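Local coordinates for phosphoglycolate phosphatase (Lactobacillus plantarum, PDB 2HDO), which probably hydrolyses the phosphate ester of 2-phosphoglycolate, as a putative phosphatase of the haloacid dehalogenase-like family, at residues T3-L15 with L91-T105. Residues are numbered along the deposited sequence; the frame is centred on the assembly and turned at random.
Sequences TYQALMFDIDGTL and LFEQLPSELRLGIVT. With PO4 (phosphate ion), chain B.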
loop_
_atom_site.group_PDB
_atom_site.type_symbol
_atom_site.label_atom_id
_atom_site.label_comp_id
_atom_site.label_asym_id
_atom_site.label_seq_id
_atom_site.Cartn_x
_atom_site.Cartn_y
_atom_site.Cartn_z
ATOM N N THR A 3 -14.818 -4.503 -18.715
ATOM C CA THR A 3 -13.692 -4.369 -17.768
ATOM C C THR A 3 -14.007 -3.344 -16.648
ATOM O O THR A 3 -15.143 -2.928 -16.466
ATOM C CB THR A 3 -12.403 -4.017 -18.528
ATOM O OG1 THR A 3 -11.251 -4.156 -17.669
ATOM C CG2 THR A 3 -12.484 -2.588 -19.125
ATOM N N TYR A 4 -12.995 -2.923 -15.913
ATOM C CA TYR A 4 -13.215 -2.143 -14.695
ATOM C C TYR A 4 -13.422 -0.643 -14.962
ATOM O O TYR A 4 -12.866 -0.088 -15.918
ATOM C CB TYR A 4 -12.022 -2.336 -13.780
ATOM C CG TYR A 4 -11.818 -3.783 -13.381
ATOM C CD1 TYR A 4 -12.623 -4.361 -12.406
ATOM C CD2 TYR A 4 -10.851 -4.579 -13.992
ATOM C CE1 TYR A 4 -12.446 -5.688 -12.024
ATOM C CE2 TYR A 4 -10.699 -5.910 -13.641
ATOM C CZ TYR A 4 -11.500 -6.467 -12.672
ATOM O OH TYR A 4 -11.330 -7.776 -12.274
ATOM N N GLN A 5 -14.216 -0.011 -14.084
ATOM C CA GLN A 5 -14.411 1.436 -14.069
ATOM C C GLN A 5 -13.424 2.169 -13.153
ATOM O O GLN A 5 -13.195 3.371 -13.323
ATOM C CB GLN A 5 -15.796 1.796 -13.610
ATOM C CG GLN A 5 -16.864 1.414 -14.588
ATOM C CD GLN A 5 -18.268 1.518 -13.994
ATOM O OE1 GLN A 5 -18.519 2.351 -13.128
ATOM N NE2 GLN A 5 -19.183 0.663 -14.459
ATOM N N ALA A 6 -12.879 1.451 -12.171
ATOM C CA ALA A 6 -11.944 2.040 -11.244
ATOM C C ALA A 6 -10.815 1.090 -10.927
ATOM O O ALA A 6 -11.019 -0.134 -10.827
ATOM C CB ALA A 6 -12.647 2.465 -9.938
ATOM N N LEU A 7 -9.641 1.680 -10.735
ATOM C CA LEU A 7 -8.462 0.999 -10.230
ATOM C C LEU A 7 -7.992 1.717 -8.994
ATOM O O LEU A 7 -7.733 2.910 -9.048
ATOM C CB LEU A 7 -7.335 1.001 -11.240
ATOM C CG LEU A 7 -7.569 0.359 -12.578
ATOM C CD1 LEU A 7 -6.239 0.414 -13.363
ATOM C CD2 LEU A 7 -8.084 -1.039 -12.491
HETATM N N MSE A 8 -7.949 0.990 -7.877
HETATM C CA MSE A 8 -7.378 1.510 -6.634
HETATM C C MSE A 8 -6.075 0.835 -6.377
HETATM O O MSE A 8 -5.956 -0.354 -6.620
HETATM C CB MSE A 8 -8.323 1.250 -5.465
HETATM C CG MSE A 8 -9.668 1.841 -5.672
HETATM SE SE MSE A 8 -9.657 3.794 -5.482
HETATM C CE MSE A 8 -10.485 4.341 -7.245
ATOM N N PHE A 9 -5.101 1.583 -5.888
ATOM C CA PHE A 9 -3.762 1.097 -5.690
ATOM C C PHE A 9 -3.339 1.283 -4.229
ATOM O O PHE A 9 -3.591 2.312 -3.638
ATOM C CB PHE A 9 -2.730 1.883 -6.522
ATOM C CG PHE A 9 -2.899 1.750 -8.009
ATOM C CD1 PHE A 9 -3.803 2.566 -8.662
ATOM C CD2 PHE A 9 -2.171 0.823 -8.749
ATOM C CE1 PHE A 9 -4.008 2.456 -10.021
ATOM C CE2 PHE A 9 -2.355 0.735 -10.130
ATOM C CZ PHE A 9 -3.288 1.534 -10.753
ATOM N N ASP A 10 -2.675 0.275 -3.692
ATOM C CA ASP A 10 -1.782 0.458 -2.510
ATOM C C ASP A 10 -0.485 1.143 -2.933
ATOM O O ASP A 10 -0.160 1.154 -4.110
ATOM C CB ASP A 10 -1.438 -0.913 -1.928
ATOM C CG ASP A 10 -1.115 -0.858 -0.473
ATOM O OD1 ASP A 10 -1.154 0.244 0.134
ATOM O OD2 ASP A 10 -0.792 -1.935 0.059
ATOM N N ILE A 11 0.282 1.711 -1.994
ATOM C CA ILE A 11 1.507 2.386 -2.354
ATOM C C ILE A 11 2.709 1.474 -2.129
ATOM O O ILE A 11 3.420 1.107 -3.064
ATOM C CB ILE A 11 1.685 3.706 -1.578
ATOM C CG1 ILE A 11 0.570 4.672 -1.968
ATOM C CG2 ILE A 11 3.032 4.326 -1.919
ATOM C CD1 ILE A 11 0.399 5.871 -1.046
ATOM N N ASP A 12 2.907 1.086 -0.888
ATOM C CA ASP A 12 4.151 0.403 -0.512
ATOM C C ASP A 12 4.209 -0.995 -1.066
ATOM O O ASP A 12 3.316 -1.792 -0.803
ATOM C CB ASP A 12 4.292 0.370 1.012
ATOM C CG ASP A 12 4.430 1.739 1.613
ATOM O OD1 ASP A 12 5.505 2.370 1.407
ATOM O OD2 ASP A 12 3.465 2.183 2.309
ATOM N N GLY A 13 5.265 -1.318 -1.819
ATOM C CA GLY A 13 5.360 -2.636 -2.457
ATOM C C GLY A 13 4.580 -2.813 -3.736
ATOM O O GLY A 13 4.538 -3.909 -4.310
ATOM N N THR A 14 3.955 -1.736 -4.207
ATOM C CA THR A 14 3.115 -1.775 -5.406
ATOM C C THR A 14 3.538 -0.636 -6.342
ATOM O O THR A 14 4.028 -0.873 -7.429
ATOM C CB THR A 14 1.610 -1.635 -5.066
ATOM O OG1 THR A 14 1.221 -2.753 -4.246
ATOM C CG2 THR A 14 0.748 -1.652 -6.334
ATOM N N LEU A 15 3.382 0.606 -5.910
ATOM C CA LEU A 15 3.844 1.774 -6.658
ATOM C C LEU A 15 5.292 2.070 -6.321
ATOM O O LEU A 15 6.095 2.365 -7.216
ATOM C CB LEU A 15 2.969 2.998 -6.346
ATOM C CG LEU A 15 1.481 2.867 -6.667
ATOM C CD1 LEU A 15 0.820 4.194 -6.322
ATOM C CD2 LEU A 15 1.250 2.495 -8.128
ATOM N N LEU A 91 2.963 3.380 -17.000
ATOM C CA LEU A 91 1.636 2.845 -16.796
ATOM C C LEU A 91 0.627 3.970 -16.693
ATOM O O LEU A 91 -0.414 3.936 -17.321
ATOM C CB LEU A 91 1.586 1.970 -15.561
ATOM C CG LEU A 91 0.199 1.521 -15.088
ATOM C CD1 LEU A 91 -0.401 0.558 -16.086
ATOM C CD2 LEU A 91 0.283 0.941 -13.684
ATOM N N PHE A 92 0.919 4.955 -15.860
ATOM C CA PHE A 92 -0.010 6.041 -15.626
ATOM C C PHE A 92 -0.173 6.985 -16.857
ATOM O O PHE A 92 -1.236 7.584 -17.044
ATOM C CB PHE A 92 0.352 6.756 -14.307
ATOM C CG PHE A 92 -0.071 5.992 -13.090
ATOM C CD1 PHE A 92 -1.399 5.931 -12.766
ATOM C CD2 PHE A 92 0.835 5.339 -12.288
ATOM C CE1 PHE A 92 -1.846 5.209 -11.693
ATOM C CE2 PHE A 92 0.407 4.611 -11.169
ATOM C CZ PHE A 92 -0.922 4.536 -10.866
ATOM N N GLU A 93 0.822 6.988 -17.742
ATOM C CA GLU A 93 0.691 7.675 -19.043
ATOM C C GLU A 93 -0.271 6.960 -19.981
ATOM O O GLU A 93 -0.849 7.595 -20.870
ATOM C CB GLU A 93 2.034 7.787 -19.772
ATOM C CG GLU A 93 3.226 8.291 -18.970
ATOM C CD GLU A 93 3.221 9.767 -18.757
ATOM O OE1 GLU A 93 2.160 10.386 -18.983
ATOM O OE2 GLU A 93 4.285 10.310 -18.369
ATOM N N GLN A 94 -0.414 5.649 -19.843
ATOM C CA GLN A 94 -1.155 4.853 -20.823
ATOM C C GLN A 94 -2.554 4.426 -20.342
ATOM O O GLN A 94 -3.402 4.084 -21.161
ATOM C CB GLN A 94 -0.362 3.595 -21.176
ATOM C CG GLN A 94 1.015 3.797 -21.829
ATOM C CD GLN A 94 0.969 4.541 -23.135
ATOM O OE1 GLN A 94 0.059 4.348 -23.953
ATOM N NE2 GLN A 94 1.962 5.402 -23.352
ATOM N N LEU A 95 -2.805 4.415 -19.031
ATOM C CA LEU A 95 -4.130 3.974 -18.540
ATOM C C LEU A 95 -5.240 4.867 -19.153
ATOM O O LEU A 95 -5.043 6.082 -19.252
ATOM C CB LEU A 95 -4.174 4.022 -17.025
ATOM C CG LEU A 95 -3.496 2.831 -16.297
ATOM C CD1 LEU A 95 -3.306 3.103 -14.815
ATOM C CD2 LEU A 95 -4.309 1.553 -16.443
ATOM N N PRO A 96 -6.378 4.288 -19.607
ATOM C CA PRO A 96 -7.450 5.090 -20.186
ATOM C C PRO A 96 -7.909 6.191 -19.235
ATOM O O PRO A 96 -8.090 5.949 -18.029
ATOM C CB PRO A 96 -8.612 4.098 -20.378
ATOM C CG PRO A 96 -8.032 2.767 -20.232
ATOM C CD PRO A 96 -6.705 2.848 -19.570
ATOM N N SER A 97 -8.140 7.371 -19.805
ATOM C CA SER A 97 -8.550 8.536 -19.040
ATOM C C SER A 97 -9.959 8.394 -18.457
ATOM O O SER A 97 -10.322 9.078 -17.498
ATOM C CB SER A 97 -8.498 9.763 -19.942
ATOM O OG SER A 97 -9.374 9.549 -21.051
ATOM N N GLU A 98 -10.746 7.502 -19.038
ATOM C CA GLU A 98 -12.070 7.180 -18.518
ATOM C C GLU A 98 -12.045 6.507 -17.121
ATOM O O GLU A 98 -13.031 6.582 -16.396
ATOM C CB GLU A 98 -12.806 6.279 -19.508
ATOM C CG GLU A 98 -13.046 6.941 -20.892
ATOM C CD GLU A 98 -11.848 6.853 -21.887
ATOM O OE1 GLU A 98 -10.761 6.294 -21.553
ATOM O OE2 GLU A 98 -12.013 7.362 -23.026
ATOM N N LEU A 99 -10.937 5.874 -16.740
ATOM C CA LEU A 99 -10.850 5.239 -15.430
ATOM C C LEU A 99 -10.905 6.228 -14.281
ATOM O O LEU A 99 -10.414 7.355 -14.376
ATOM C CB LEU A 99 -9.560 4.462 -15.290
ATOM C CG LEU A 99 -9.508 3.182 -16.058
ATOM C CD1 LEU A 99 -8.099 2.655 -16.083
ATOM C CD2 LEU A 99 -10.501 2.153 -15.440
ATOM N N ARG A 100 -11.521 5.812 -13.185
ATOM C CA ARG A 100 -11.319 6.490 -11.918
ATOM C C ARG A 100 -10.170 5.826 -11.200
ATOM O O ARG A 100 -10.220 4.628 -10.906
ATOM C CB ARG A 100 -12.575 6.520 -11.023
ATOM C CG ARG A 100 -13.881 6.789 -11.697
ATOM C CD ARG A 100 -14.009 8.023 -12.547
ATOM N NE ARG A 100 -13.471 9.259 -11.981
ATOM C CZ ARG A 100 -14.099 10.106 -11.159
ATOM N NH1 ARG A 100 -15.324 9.856 -10.693
ATOM N NH2 ARG A 100 -13.471 11.221 -10.790
ATOM N N LEU A 101 -9.110 6.586 -10.960
ATOM C CA LEU A 101 -7.922 6.049 -10.329
ATOM C C LEU A 101 -7.866 6.569 -8.885
ATOM O O LEU A 101 -8.247 7.715 -8.592
ATOM C CB LEU A 101 -6.638 6.480 -11.070
ATOM C CG LEU A 101 -6.516 6.107 -12.555
ATOM C CD1 LEU A 101 -5.187 6.565 -13.066
ATOM C CD2 LEU A 101 -6.681 4.616 -12.771
ATOM N N GLY A 102 -7.406 5.732 -7.972
ATOM C CA GLY A 102 -7.151 6.208 -6.634
ATOM C C GLY A 102 -6.154 5.360 -5.846
ATOM O O GLY A 102 -5.638 4.317 -6.304
ATOM N N ILE A 103 -5.950 5.821 -4.627
ATOM C CA ILE A 103 -5.033 5.240 -3.688
ATOM C C ILE A 103 -5.777 4.915 -2.380
ATOM O O ILE A 103 -6.565 5.705 -1.873
ATOM C CB ILE A 103 -3.866 6.207 -3.418
ATOM C CG1 ILE A 103 -2.945 6.197 -4.645
ATOM C CG2 ILE A 103 -3.090 5.781 -2.134
ATOM C CD1 ILE A 103 -1.773 7.072 -4.534
ATOM N N VAL A 104 -5.517 3.736 -1.841
ATOM C CA VAL A 104 -6.018 3.340 -0.526
ATOM C C VAL A 104 -4.841 2.776 0.246
ATOM O O VAL A 104 -4.340 1.682 -0.046
ATOM C CB VAL A 104 -7.141 2.239 -0.634
ATOM C CG1 VAL A 104 -7.639 1.849 0.750
ATOM C CG2 VAL A 104 -8.228 2.680 -1.548
ATOM N N THR A 105 -4.377 3.538 1.222
ATOM C CA THR A 105 -3.100 3.240 1.878
ATOM C C THR A 105 -3.271 3.325 3.397
ATOM O O THR A 105 -4.077 4.080 3.903
ATOM C CB THR A 105 -1.970 4.215 1.414
ATOM O OG1 THR A 105 -0.705 3.892 2.052
ATOM C CG2 THR A 105 -2.307 5.672 1.717
HETATM P P PO4 B . 0.429 0.678 2.199
HETATM O O1 PO4 B . -0.994 0.447 2.776
HETATM O O2 PO4 B . 0.672 1.768 1.133
HETATM O O3 PO4 B . 0.899 -0.670 1.599
HETATM O O4 PO4 B . 1.362 1.028 3.364
HETATM O O HOH W 1 -14.780 4.914 -14.915
#
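Phe9 and Phe92 meet on the sheet face that carries Leu7, Leu101 and Ile103, where parallel strands 6-9 and 100-104 are neighbours in the central sheet of a Rossmann-like HAD core. The two side chains approach head-on, and CZ of Phe92 lies over one face of the Phe9 ring, nearer its margin than its centre and 3.8 Å from Phe9 CE1. The rings meet obliquely, their planes at 58°. Gly102 O lies in the plane of the Phe9 ring, at its edge, and also accepts the backbone bond from Phe9 N (2.8 Å). Leu15 crosses Phe92 at about a right angle, its CD2 at the ring edge, while Leu7 CD1 meets Leu95 CD2 tip to tip at 3.8 Å. Thus helix 88-94 and the loop after it are packed against the sheet.

On the other face the selenomethionine at position 8, bent at chi2 and chi3, folds over Gly102, a residue with no side chain: its SE lies 3.7 Å from Gly102 CA. Five backbone hydrogen bonds, running from Arg100 N to Gln5 O at one end to Val104 N to Phe9 O at the other, fix the register.

Just past strand 6-9, Ile11 CD1 reaches back to Ile103 CG2 (3.7 Å) and across to Thr105 CB, beside a bound phosphate ion. Phosphate O2 accepts from Ile11 N, from Asp12 N in a nearly straight bond (174°), and from Thr105 OG1 at 2.7 Å, a hydroxyl turned anti to its own backbone N (chi1 -179°). Ser106 N and Lys138 also hold the ion. Asp10, Asp12 and Thr14 fit the HAD-type DxDx(T/V) pattern, so the loops leaving the C-terminal ends of the two strands probably form a phosphoryl-binding site, with apolar packing behind and converging donors in front.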